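Local coordinates for protein flavodoxin (Fusobacterium nucleatum, PDB 6OHK) that binds flavin mononucleotide and carries electrons, probably as a low-potential donor to a number of redox enzymes, at residues 55-58 with 64-67; 9-14 with 20-25; 85-90 with 106-111. The protein carries 1 engineered substitution. All coordinates share one frame; numbering follows the deposited sequence.

Interaction 1. Residues 55-58 with 64-67; sequences VTPT and AHAA. With FMN (flavin mononucleotide), chain B.
The hydroxyl of T56 sits between two main-chain groups, accepting from the amide of H65 across the contact while giving its own proton to the carbonyl of the next residue, P57. The first bond is almost perfectly straight, H65 N to T56 OG1 at 3.0 Å with an N-H...O angle of 176°. The second runs from T56 OG1 to P57 O over 2.8 Å, in the carbonyl plane and on a lone pair. This double use of the hydroxyl depends on the T56 side chain: OG1 lies opposite the backbone N (chi1 -172°), which carries it toward the loop and places it beside the carbonyl carbon. The methyl of A64 packs against the same group, its CB 3.6 Å from T56 OG1, and the CG of P57 lies 4.2 Å from the CB of H65.

H65 also caps helix 66-69, which starts at the next residue. As its N-cap, it turns ND1 back to accept from A67 N at 2.9 Å, the donor standing slightly out of the imidazole plane.

On the ligand side lies the flavin site of the flavodoxin fold, at the end of strand 51-59. T58 grips the ribityl hydroxyl O2' twice: its N donates over a rather long 3.2 Å, and its O accepts from FMN O2' at 2.7 Å. Its methyl CG2 rests over the pyrimidine portion of the isoalloxazine, 3.2 Å from FMN N3, while its OG1 is hydrogen-bonded to L90 O on the neighbouring strand.

Because ND1 of H65 serves as an acceptor, a neutral imidazole with its proton on NE2 is the likely form. The T56 hydroxyl, used as both donor and acceptor, couples the start of the loop helix to the strand that holds the ribityl chain.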
loop_
_atom_site.group_PDB
_atom_site.type_symbol
_atom_site.label_atom_id
_atom_site.label_comp_id
_atom_site.label_asym_id
_atom_site.label_seq_id
_atom_site.Cartn_x
_atom_site.Cartn_y
_atom_site.Cartn_z
ATOM N N VAL A 55 2.142 1.272 2.649
ATOM C CA VAL A 55 2.867 1.757 1.473
ATOM C C VAL A 55 4.299 1.250 1.518
ATOM O O VAL A 55 4.991 1.400 2.526
ATOM C CB VAL A 55 2.873 3.294 1.448
ATOM C CG1 VAL A 55 3.499 3.791 0.152
ATOM C CG2 VAL A 55 1.489 3.879 1.685
ATOM N N THR A 56 4.764 0.678 0.418
ATOM C CA THR A 56 6.170 0.287 0.331
ATOM C C THR A 56 6.716 0.423 -1.083
ATOM O O THR A 56 6.042 0.046 -2.039
ATOM C CB THR A 56 6.402 -1.150 0.842
ATOM O OG1 THR A 56 7.812 -1.420 0.917
ATOM C CG2 THR A 56 5.710 -2.199 -0.036
ATOM N N PRO A 57 7.946 0.905 -1.232
ATOM C CA PRO A 57 8.699 0.649 -2.460
ATOM C C PRO A 57 9.154 -0.797 -2.503
ATOM O O PRO A 57 9.063 -1.547 -1.544
ATOM C CB PRO A 57 9.876 1.609 -2.330
ATOM C CG PRO A 57 10.152 1.625 -0.831
ATOM C CD PRO A 57 8.772 1.562 -0.197
ATOM N N THR A 58 9.681 -1.202 -3.643
ATOM C CA THR A 58 10.123 -2.574 -3.869
ATOM C C THR A 58 11.631 -2.583 -4.054
ATOM O O THR A 58 12.188 -1.742 -4.769
ATOM C CB THR A 58 9.492 -3.094 -5.140
ATOM O OG1 THR A 58 8.122 -2.693 -5.194
ATOM C CG2 THR A 58 9.688 -4.579 -5.325
ATOM N N ALA A 64 9.435 -6.083 -0.156
ATOM C CA ALA A 64 9.153 -4.766 0.408
ATOM C C ALA A 64 10.452 -4.159 0.931
ATOM O O ALA A 64 11.500 -4.810 0.983
ATOM C CB ALA A 64 8.119 -4.906 1.524
ATOM N N HIS A 65 10.398 -2.906 1.346
ATOM C CA HIS A 65 11.534 -2.283 2.006
ATOM C C HIS A 65 11.918 -3.099 3.235
ATOM O O HIS A 65 11.070 -3.718 3.871
ATOM C CB HIS A 65 11.103 -0.877 2.401
ATOM C CG HIS A 65 12.175 -0.036 3.032
ATOM N ND1 HIS A 65 12.565 -0.170 4.342
ATOM C CD2 HIS A 65 12.882 0.995 2.520
ATOM C CE1 HIS A 65 13.494 0.725 4.609
ATOM N NE2 HIS A 65 13.704 1.444 3.517
ATOM N N ALA A 66 13.206 -3.064 3.586
ATOM C CA ALA A 66 13.709 -3.838 4.716
ATOM C C ALA A 66 12.951 -3.562 5.998
ATOM O O ALA A 66 12.816 -4.466 6.828
ATOM C CB ALA A 66 15.198 -3.561 4.935
ATOM N N ALA A 67 12.515 -2.320 6.231
ATOM C CA ALA A 67 11.804 -2.049 7.479
ATOM C C ALA A 67 10.480 -2.784 7.541
ATOM O O ALA A 67 10.048 -3.170 8.624
ATOM C CB ALA A 67 11.596 -0.559 7.662
HETATM N N1 FMN B . 11.066 -1.693 -8.352
HETATM C C2 FMN B . 10.210 -2.779 -8.595
HETATM O O2 FMN B . 9.122 -2.619 -9.039
HETATM N N3 FMN B . 10.713 -4.098 -8.319
HETATM C C4 FMN B . 11.962 -4.384 -7.839
HETATM O O4 FMN B . 12.259 -5.544 -7.639
HETATM C C4A FMN B . 12.816 -3.269 -7.621
HETATM N N5 FMN B . 14.105 -3.496 -7.144
HETATM C C5A FMN B . 14.926 -2.342 -7.013
HETATM C C6 FMN B . 16.276 -2.530 -6.662
HETATM C C7 FMN B . 17.105 -1.438 -6.506
HETATM C C7M FMN B . 18.530 -1.779 -6.042
HETATM C C8 FMN B . 16.643 -0.161 -6.793
HETATM C C8M FMN B . 17.577 1.010 -6.570
HETATM C C9 FMN B . 15.309 0.026 -7.147
HETATM C C9A FMN B . 14.475 -1.056 -7.282
HETATM N N10 FMN B . 13.087 -0.842 -7.653
HETATM C C10 FMN B . 12.316 -1.965 -7.866
HETATM C "C1'" FMN B . 12.575 0.503 -7.908
HETATM C "C2'" FMN B . 12.250 1.248 -6.578
HETATM O "O2'" FMN B . 11.288 0.561 -5.799
HETATM C "C3'" FMN B . 11.668 2.631 -6.920
HETATM O "O3'" FMN B . 12.712 3.395 -7.491
HETATM C "C4'" FMN B . 11.021 3.402 -5.771
HETATM O "O4'" FMN B . 10.415 4.573 -6.308
HETATM C "C5'" FMN B . 12.012 3.796 -4.681
HETATM O "O5'" FMN B . 11.269 4.332 -3.599
HETATM P P FMN B . 12.022 5.074 -2.388
HETATM O O1P FMN B . 10.886 5.504 -1.488
HETATM O O2P FMN B . 12.975 4.149 -1.712
HETATM O O3P FMN B . 12.765 6.273 -2.991
#

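Interaction 2. Residues 9-14 with 20-25; sequences IFYATL and GIVDEI. With FMN (flavin mononucleotide), chain B.
Y11 and V22 meet almost at right angles, the CB of the tyrosine resting 3.7 Å from the CG2 methyl of the valine. The tyrosine ring takes the rotamer in which CG lies between the backbone N and the carbonyl carbon (chi1 75°), a rotamer that lays CG and CD1 against the same methyl, which approaches the ring obliquely. I9 packs less closely. Its CG1 arm is extended (chi2 172°), and the terminal CD1 slides past I25 in the opposite direction to come 4.1 Å from the CG2 of I25. The branch methyl CG2 of I9 lies more loosely, 4.3 Å from V22 CG1.

This is the first beta-alpha-beta unit of the flavodoxin fold: strand 7-11, helix 17-28 and strand 34-38, with strand and helix running antiparallel at 170° and their axes 10.1 Å apart. V22 and I9 also touch T36 of strand 34-38, which brings that strand into contact with the same face of the helix.

Beyond the strand end the chain turns into the phosphate-binding loop. T13 directs its OG1 to FMN O1P, donating over 2.7 Å, and the backbone N of L14 donates to FMN O2P at 2.9 Å, along a somewhat bent path.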
loop_
_atom_site.group_PDB
_atom_site.type_symbol
_atom_site.label_atom_id
_atom_site.label_comp_id
_atom_site.label_asym_id
_atom_site.label_seq_id
_atom_site.Cartn_x
_atom_site.Cartn_y
_atom_site.Cartn_z
ATOM N N ILE A 9 -1.732 5.397 8.233
ATOM C CA ILE A 9 -0.881 5.314 7.051
ATOM C C ILE A 9 0.507 4.901 7.500
ATOM O O ILE A 9 1.125 5.594 8.323
ATOM C CB ILE A 9 -0.827 6.666 6.330
ATOM C CG1 ILE A 9 -2.232 7.181 6.022
ATOM C CG2 ILE A 9 0.037 6.556 5.085
ATOM C CD1 ILE A 9 -2.237 8.602 5.494
ATOM N N PHE A 10 0.996 3.788 6.990
ATOM C CA PHE A 10 2.287 3.227 7.382
ATOM C C PHE A 10 3.141 3.068 6.136
ATOM O O PHE A 10 2.674 2.491 5.158
ATOM C CB PHE A 10 2.082 1.870 8.029
ATOM C CG PHE A 10 1.392 1.966 9.376
ATOM C CD1 PHE A 10 0.001 2.112 9.482
ATOM C CD2 PHE A 10 2.135 1.973 10.539
ATOM C CE1 PHE A 10 -0.589 2.273 10.705
ATOM C CE2 PHE A 10 1.530 2.127 11.776
ATOM C CZ PHE A 10 0.186 2.277 11.847
ATOM N N TYR A 11 4.357 3.612 6.155
ATOM C CA TYR A 11 5.212 3.583 4.973
ATOM C C TYR A 11 6.646 3.289 5.370
ATOM O O TYR A 11 7.028 3.413 6.532
ATOM C CB TYR A 11 5.120 4.900 4.177
ATOM C CG TYR A 11 5.854 6.020 4.828
ATOM C CD1 TYR A 11 5.280 6.755 5.852
ATOM C CD2 TYR A 11 7.159 6.342 4.444
ATOM C CE1 TYR A 11 5.981 7.769 6.485
ATOM C CE2 TYR A 11 7.864 7.357 5.085
ATOM C CZ TYR A 11 7.259 8.058 6.099
ATOM O OH TYR A 11 8.038 9.076 6.711
ATOM N N ALA A 12 7.458 2.995 4.356
ATOM C CA ALA A 12 8.901 2.963 4.477
ATOM C C ALA A 12 9.474 3.604 3.235
ATOM O O ALA A 12 8.824 3.657 2.200
ATOM C CB ALA A 12 9.407 1.528 4.599
ATOM N N THR A 13 10.727 4.042 3.326
ATOM C CA THR A 13 11.405 4.649 2.173
ATOM C C THR A 13 12.899 4.441 2.285
ATOM O O THR A 13 13.438 4.471 3.391
ATOM C CB THR A 13 11.087 6.147 2.062
ATOM O OG1 THR A 13 11.604 6.673 0.838
ATOM C CG2 THR A 13 11.687 6.941 3.204
ATOM N N LEU A 14 13.570 4.200 1.151
ATOM C CA LEU A 14 15.033 4.259 1.132
ATOM C C LEU A 14 15.523 5.612 0.643
ATOM O O LEU A 14 16.300 6.278 1.342
ATOM C CB LEU A 14 15.610 3.146 0.271
ATOM C CG LEU A 14 17.141 3.120 0.208
ATOM C CD1 LEU A 14 17.772 2.802 1.556
ATOM C CD2 LEU A 14 17.600 2.145 -0.876
ATOM N N GLY A 20 7.010 11.406 -0.835
ATOM C CA GLY A 20 6.202 12.254 -1.662
ATOM C C GLY A 20 4.851 11.651 -1.942
ATOM O O GLY A 20 3.850 12.362 -1.987
ATOM N N ILE A 21 4.806 10.336 -2.172
ATOM C CA ILE A 21 3.539 9.652 -2.387
ATOM C C ILE A 21 2.664 9.763 -1.146
ATOM O O ILE A 21 1.460 10.011 -1.242
ATOM C CB ILE A 21 3.790 8.178 -2.777
ATOM C CG1 ILE A 21 4.325 8.022 -4.197
ATOM C CG2 ILE A 21 2.568 7.315 -2.546
ATOM C CD1 ILE A 21 3.985 9.024 -5.188
ATOM N N VAL A 22 3.245 9.580 0.031
ATOM C CA VAL A 22 2.481 9.716 1.253
ATOM C C VAL A 22 1.944 11.126 1.390
ATOM O O VAL A 22 0.797 11.319 1.803
ATOM C CB VAL A 22 3.330 9.271 2.451
ATOM C CG1 VAL A 22 2.693 9.668 3.792
ATOM C CG2 VAL A 22 3.582 7.780 2.364
ATOM N N ASP A 23 2.738 12.131 1.044
ATOM C CA ASP A 23 2.242 13.507 1.073
ATOM C C ASP A 23 1.049 13.702 0.152
ATOM O O ASP A 23 0.096 14.414 0.501
ATOM C CB ASP A 23 3.356 14.479 0.679
ATOM C CG ASP A 23 4.402 14.653 1.758
ATOM O OD1 ASP A 23 4.123 14.349 2.941
ATOM O OD2 ASP A 23 5.513 15.124 1.411
ATOM N N GLU A 24 1.058 13.072 -1.015
ATOM C CA GLU A 24 -0.089 13.149 -1.908
ATOM C C GLU A 24 -1.307 12.457 -1.318
ATOM O O GLU A 24 -2.431 12.983 -1.398
ATOM C CB GLU A 24 0.271 12.570 -3.281
ATOM C CG GLU A 24 1.369 13.377 -3.945
ATOM C CD GLU A 24 1.759 12.932 -5.344
ATOM O OE1 GLU A 24 1.014 13.261 -6.284
ATOM O OE2 GLU A 24 2.824 12.288 -5.505
ATOM N N ILE A 25 -1.132 11.272 -0.738
ATOM C CA ILE A 25 -2.225 10.582 -0.068
ATOM C C ILE A 25 -2.815 11.460 1.026
ATOM O O ILE A 25 -4.039 11.619 1.132
ATOM C CB ILE A 25 -1.733 9.236 0.501
ATOM C CG1 ILE A 25 -1.422 8.262 -0.635
ATOM C CG2 ILE A 25 -2.753 8.659 1.477
ATOM C CD1 ILE A 25 -0.649 7.020 -0.182
HETATM N N1 FMN B . 11.066 -1.693 -8.352
HETATM C C2 FMN B . 10.210 -2.779 -8.595
HETATM O O2 FMN B . 9.122 -2.619 -9.039
HETATM N N3 FMN B . 10.713 -4.098 -8.319
HETATM C C4 FMN B . 11.962 -4.384 -7.839
HETATM O O4 FMN B . 12.259 -5.544 -7.639
HETATM C C4A FMN B . 12.816 -3.269 -7.621
HETATM N N5 FMN B . 14.105 -3.496 -7.144
HETATM C C5A FMN B . 14.926 -2.342 -7.013
HETATM C C6 FMN B . 16.276 -2.530 -6.662
HETATM C C7 FMN B . 17.105 -1.438 -6.506
HETATM C C7M FMN B . 18.530 -1.779 -6.042
HETATM C C8 FMN B . 16.643 -0.161 -6.793
HETATM C C8M FMN B . 17.577 1.010 -6.570
HETATM C C9 FMN B . 15.309 0.026 -7.147
HETATM C C9A FMN B . 14.475 -1.056 -7.282
HETATM N N10 FMN B . 13.087 -0.842 -7.653
HETATM C C10 FMN B . 12.316 -1.965 -7.866
HETATM C "C1'" FMN B . 12.575 0.503 -7.908
HETATM C "C2'" FMN B . 12.250 1.248 -6.578
HETATM O "O2'" FMN B . 11.288 0.561 -5.799
HETATM C "C3'" FMN B . 11.668 2.631 -6.920
HETATM O "O3'" FMN B . 12.712 3.395 -7.491
HETATM C "C4'" FMN B . 11.021 3.402 -5.771
HETATM O "O4'" FMN B . 10.415 4.573 -6.308
HETATM C "C5'" FMN B . 12.012 3.796 -4.681
HETATM O "O5'" FMN B . 11.269 4.332 -3.599
HETATM P P FMN B . 12.022 5.074 -2.388
HETATM O O1P FMN B . 10.886 5.504 -1.488
HETATM O O2P FMN B . 12.975 4.149 -1.712
HETATM O O3P FMN B . 12.765 6.273 -2.991
#

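Interaction 3. Residues 85-90 with 106-111; sequences VGLVGL and YLYDIV. With FMN (flavin mononucleotide), chain B.
L87 of strand 84-90 packs on two consecutive residues of helix 103-113, L107 and Y108, in the beta-alpha-beta unit that strand and helix form with strand 117-118 within the flavodoxin fold. The strand and helix axes come within 9.6 Å of one another and run antiparallel at 166°. The L87 CB points toward the helix without touching it, and CG, set opposite the carbonyl carbon (chi1 -55°), acts as a spacer from which the two methyls divide the work. One of them, CD1, settles on the backbone-proximal part of Y108, 3.7 Å from its CB and 3.8 Å from its CA, and lies at the edge of the phenol ring close to its plane; the two side chains cross at roughly a right angle. The other, CD2, meets the CB of L107 at 4.0 Å. The leucine also touches L54 of strand 51-59 and V118 of strand 117-118, its neighbours in the sheet.

One helical turn beyond L107, V111 meets V85, two residues earlier on the strand, tip to tip, with V85 CG2 3.7 Å from V111 CG1. The opposite end of the strand approaches the cofactor. There the CD2 methyl of L90 lies 3.8 Å from FMN O4', and L90 O is 3.5 Å from FMN O2'.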
loop_
_atom_site.group_PDB
_atom_site.type_symbol
_atom_site.label_atom_id
_atom_site.label_comp_id
_atom_site.label_asym_id
_atom_site.label_seq_id
_atom_site.Cartn_x
_atom_site.Cartn_y
_atom_site.Cartn_z
ATOM N N VAL A 85 -7.936 -2.605 4.542
ATOM C CA VAL A 85 -6.562 -2.231 4.217
ATOM C C VAL A 85 -6.425 -1.964 2.731
ATOM O O VAL A 85 -6.809 -2.815 1.908
ATOM C CB VAL A 85 -5.619 -3.361 4.622
ATOM C CG1 VAL A 85 -4.179 -2.976 4.404
ATOM C CG2 VAL A 85 -5.859 -3.777 6.063
ATOM N N GLY A 86 -5.840 -0.829 2.388
ATOM C CA GLY A 86 -5.364 -0.569 1.037
ATOM C C GLY A 86 -3.849 -0.631 0.997
ATOM O O GLY A 86 -3.185 -0.148 1.919
ATOM N N LEU A 87 -3.308 -1.218 -0.068
ATOM C CA LEU A 87 -1.879 -1.388 -0.272
ATOM C C LEU A 87 -1.417 -0.518 -1.421
ATOM O O LEU A 87 -2.081 -0.472 -2.472
ATOM C CB LEU A 87 -1.598 -2.850 -0.601
ATOM C CG LEU A 87 -2.102 -3.848 0.403
ATOM C CD1 LEU A 87 -1.860 -5.265 -0.135
ATOM C CD2 LEU A 87 -1.448 -3.683 1.763
ATOM N N VAL A 88 -0.290 0.159 -1.220
ATOM C CA VAL A 88 0.333 0.994 -2.245
ATOM C C VAL A 88 1.755 0.514 -2.454
ATOM O O VAL A 88 2.532 0.465 -1.502
ATOM C CB VAL A 88 0.329 2.478 -1.852
ATOM C CG1 VAL A 88 0.943 3.327 -2.990
ATOM C CG2 VAL A 88 -1.101 2.940 -1.542
ATOM N N GLY A 89 2.110 0.208 -3.693
ATOM C CA GLY A 89 3.477 -0.108 -4.053
ATOM C C GLY A 89 4.076 0.976 -4.919
ATOM O O GLY A 89 3.374 1.612 -5.709
ATOM N N LEU A 90 5.386 1.166 -4.796
ATOM C CA LEU A 90 6.190 1.946 -5.743
ATOM C C LEU A 90 7.219 1.016 -6.344
ATOM O O LEU A 90 7.784 0.169 -5.647
ATOM C CB LEU A 90 6.948 3.046 -5.055
ATOM C CG LEU A 90 6.164 4.297 -4.684
ATOM C CD1 LEU A 90 5.397 4.105 -3.409
ATOM C CD2 LEU A 90 7.136 5.417 -4.496
ATOM N N TYR A 106 3.848 -9.377 0.060
ATOM C CA TYR A 106 4.158 -9.797 1.427
ATOM C C TYR A 106 3.140 -9.257 2.418
ATOM O O TYR A 106 2.736 -9.956 3.355
ATOM C CB TYR A 106 5.567 -9.354 1.819
ATOM C CG TYR A 106 6.609 -10.094 1.046
ATOM C CD1 TYR A 106 7.091 -9.600 -0.159
ATOM C CD2 TYR A 106 7.110 -11.299 1.511
ATOM C CE1 TYR A 106 7.997 -10.306 -0.895
ATOM C CE2 TYR A 106 8.050 -12.004 0.776
ATOM C CZ TYR A 106 8.481 -11.490 -0.416
ATOM O OH TYR A 106 9.427 -12.199 -1.161
ATOM N N LEU A 107 2.699 -8.011 2.222
ATOM C CA LEU A 107 1.722 -7.398 3.108
ATOM C C LEU A 107 0.350 -8.005 2.886
ATOM O O LEU A 107 -0.367 -8.333 3.849
ATOM C CB LEU A 107 1.725 -5.886 2.882
ATOM C CG LEU A 107 3.091 -5.216 3.001
ATOM C CD1 LEU A 107 2.933 -3.711 2.797
ATOM C CD2 LEU A 107 3.749 -5.479 4.343
ATOM N N TYR A 108 -0.045 -8.158 1.621
ATOM C CA TYR A 108 -1.346 -8.737 1.281
ATOM C C TYR A 108 -1.545 -10.081 1.953
ATOM O O TYR A 108 -2.588 -10.349 2.554
ATOM C CB TYR A 108 -1.417 -8.923 -0.232
ATOM C CG TYR A 108 -2.715 -9.529 -0.731
ATOM C CD1 TYR A 108 -2.891 -10.893 -0.862
ATOM C CD2 TYR A 108 -3.772 -8.714 -1.070
ATOM C CE1 TYR A 108 -4.111 -11.419 -1.331
ATOM C CE2 TYR A 108 -4.961 -9.213 -1.529
ATOM C CZ TYR A 108 -5.127 -10.560 -1.663
ATOM O OH TYR A 108 -6.354 -11.035 -2.146
ATOM N N ASP A 109 -0.559 -10.962 1.822
ATOM C CA ASP A 109 -0.774 -12.329 2.291
ATOM C C ASP A 109 -0.984 -12.357 3.793
ATOM O O ASP A 109 -1.799 -13.147 4.289
ATOM C CB ASP A 109 0.416 -13.195 1.915
ATOM C CG ASP A 109 0.421 -13.617 0.434
ATOM O OD1 ASP A 109 -0.560 -13.420 -0.282
ATOM O OD2 ASP A 109 1.468 -14.168 0.012
ATOM N N ILE A 110 -0.292 -11.483 4.523
ATOM C CA ILE A 110 -0.462 -11.430 5.973
ATOM C C ILE A 110 -1.815 -10.857 6.353
ATOM O O ILE A 110 -2.508 -11.409 7.219
ATOM C CB ILE A 110 0.691 -10.646 6.620
ATOM C CG1 ILE A 110 1.982 -11.441 6.484
ATOM C CG2 ILE A 110 0.372 -10.344 8.077
ATOM C CD1 ILE A 110 3.259 -10.684 6.736
ATOM N N VAL A 111 -2.227 -9.744 5.740
ATOM C CA VAL A 111 -3.514 -9.150 6.057
ATOM C C VAL A 111 -4.618 -10.170 5.856
ATOM O O VAL A 111 -5.500 -10.332 6.702
ATOM C CB VAL A 111 -3.742 -7.885 5.199
ATOM C CG1 VAL A 111 -5.150 -7.378 5.383
ATOM C CG2 VAL A 111 -2.739 -6.831 5.570
HETATM N N1 FMN B . 11.066 -1.693 -8.352
HETATM C C2 FMN B . 10.210 -2.779 -8.595
HETATM O O2 FMN B . 9.122 -2.619 -9.039
HETATM N N3 FMN B . 10.713 -4.098 -8.319
HETATM C C4 FMN B . 11.962 -4.384 -7.839
HETATM O O4 FMN B . 12.259 -5.544 -7.639
HETATM C C4A FMN B . 12.816 -3.269 -7.621
HETATM N N5 FMN B . 14.105 -3.496 -7.144
HETATM C C5A FMN B . 14.926 -2.342 -7.013
HETATM C C6 FMN B . 16.276 -2.530 -6.662
HETATM C C7 FMN B . 17.105 -1.438 -6.506
HETATM C C7M FMN B . 18.530 -1.779 -6.042
HETATM C C8 FMN B . 16.643 -0.161 -6.793
HETATM C C8M FMN B . 17.577 1.010 -6.570
HETATM C C9 FMN B . 15.309 0.026 -7.147
HETATM C C9A FMN B . 14.475 -1.056 -7.282
HETATM N N10 FMN B . 13.087 -0.842 -7.653
HETATM C C10 FMN B . 12.316 -1.965 -7.866
HETATM C "C1'" FMN B . 12.575 0.503 -7.908
HETATM C "C2'" FMN B . 12.250 1.248 -6.578
HETATM O "O2'" FMN B . 11.288 0.561 -5.799
HETATM C "C3'" FMN B . 11.668 2.631 -6.920
HETATM O "O3'" FMN B . 12.712 3.395 -7.491
HETATM C "C4'" FMN B . 11.021 3.402 -5.771
HETATM O "O4'" FMN B . 10.415 4.573 -6.308
HETATM C "C5'" FMN B . 12.012 3.796 -4.681
HETATM O "O5'" FMN B . 11.269 4.332 -3.599
HETATM P P FMN B . 12.022 5.074 -2.388
HETATM O O1P FMN B . 10.886 5.504 -1.488
HETATM O O2P FMN B . 12.975 4.149 -1.712
HETATM O O3P FMN B . 12.765 6.273 -2.991
#

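In the fold
Interaction 2 comes first along the chain, then interaction 1, then interaction 3, without overlap. All three stand on one sheet, where strand 51-59 lies between strands 7-11 and 84-90, so interaction 1 is central, about 11 Å from interaction 2 and about 10 Å from interaction 3, centre to centre. The outer two lie about 14 Å apart between centres, yet I21 of helix 17-28 touches L90. Each contact reaches the flavin: phosphate through 9-14, ribityl chain through 55-58 and 85-90, ring through T58. The C-terminal ends of the three strands thus form the FMN site together, with helices 17-28 and 103-113 packed on opposite faces of the sheet.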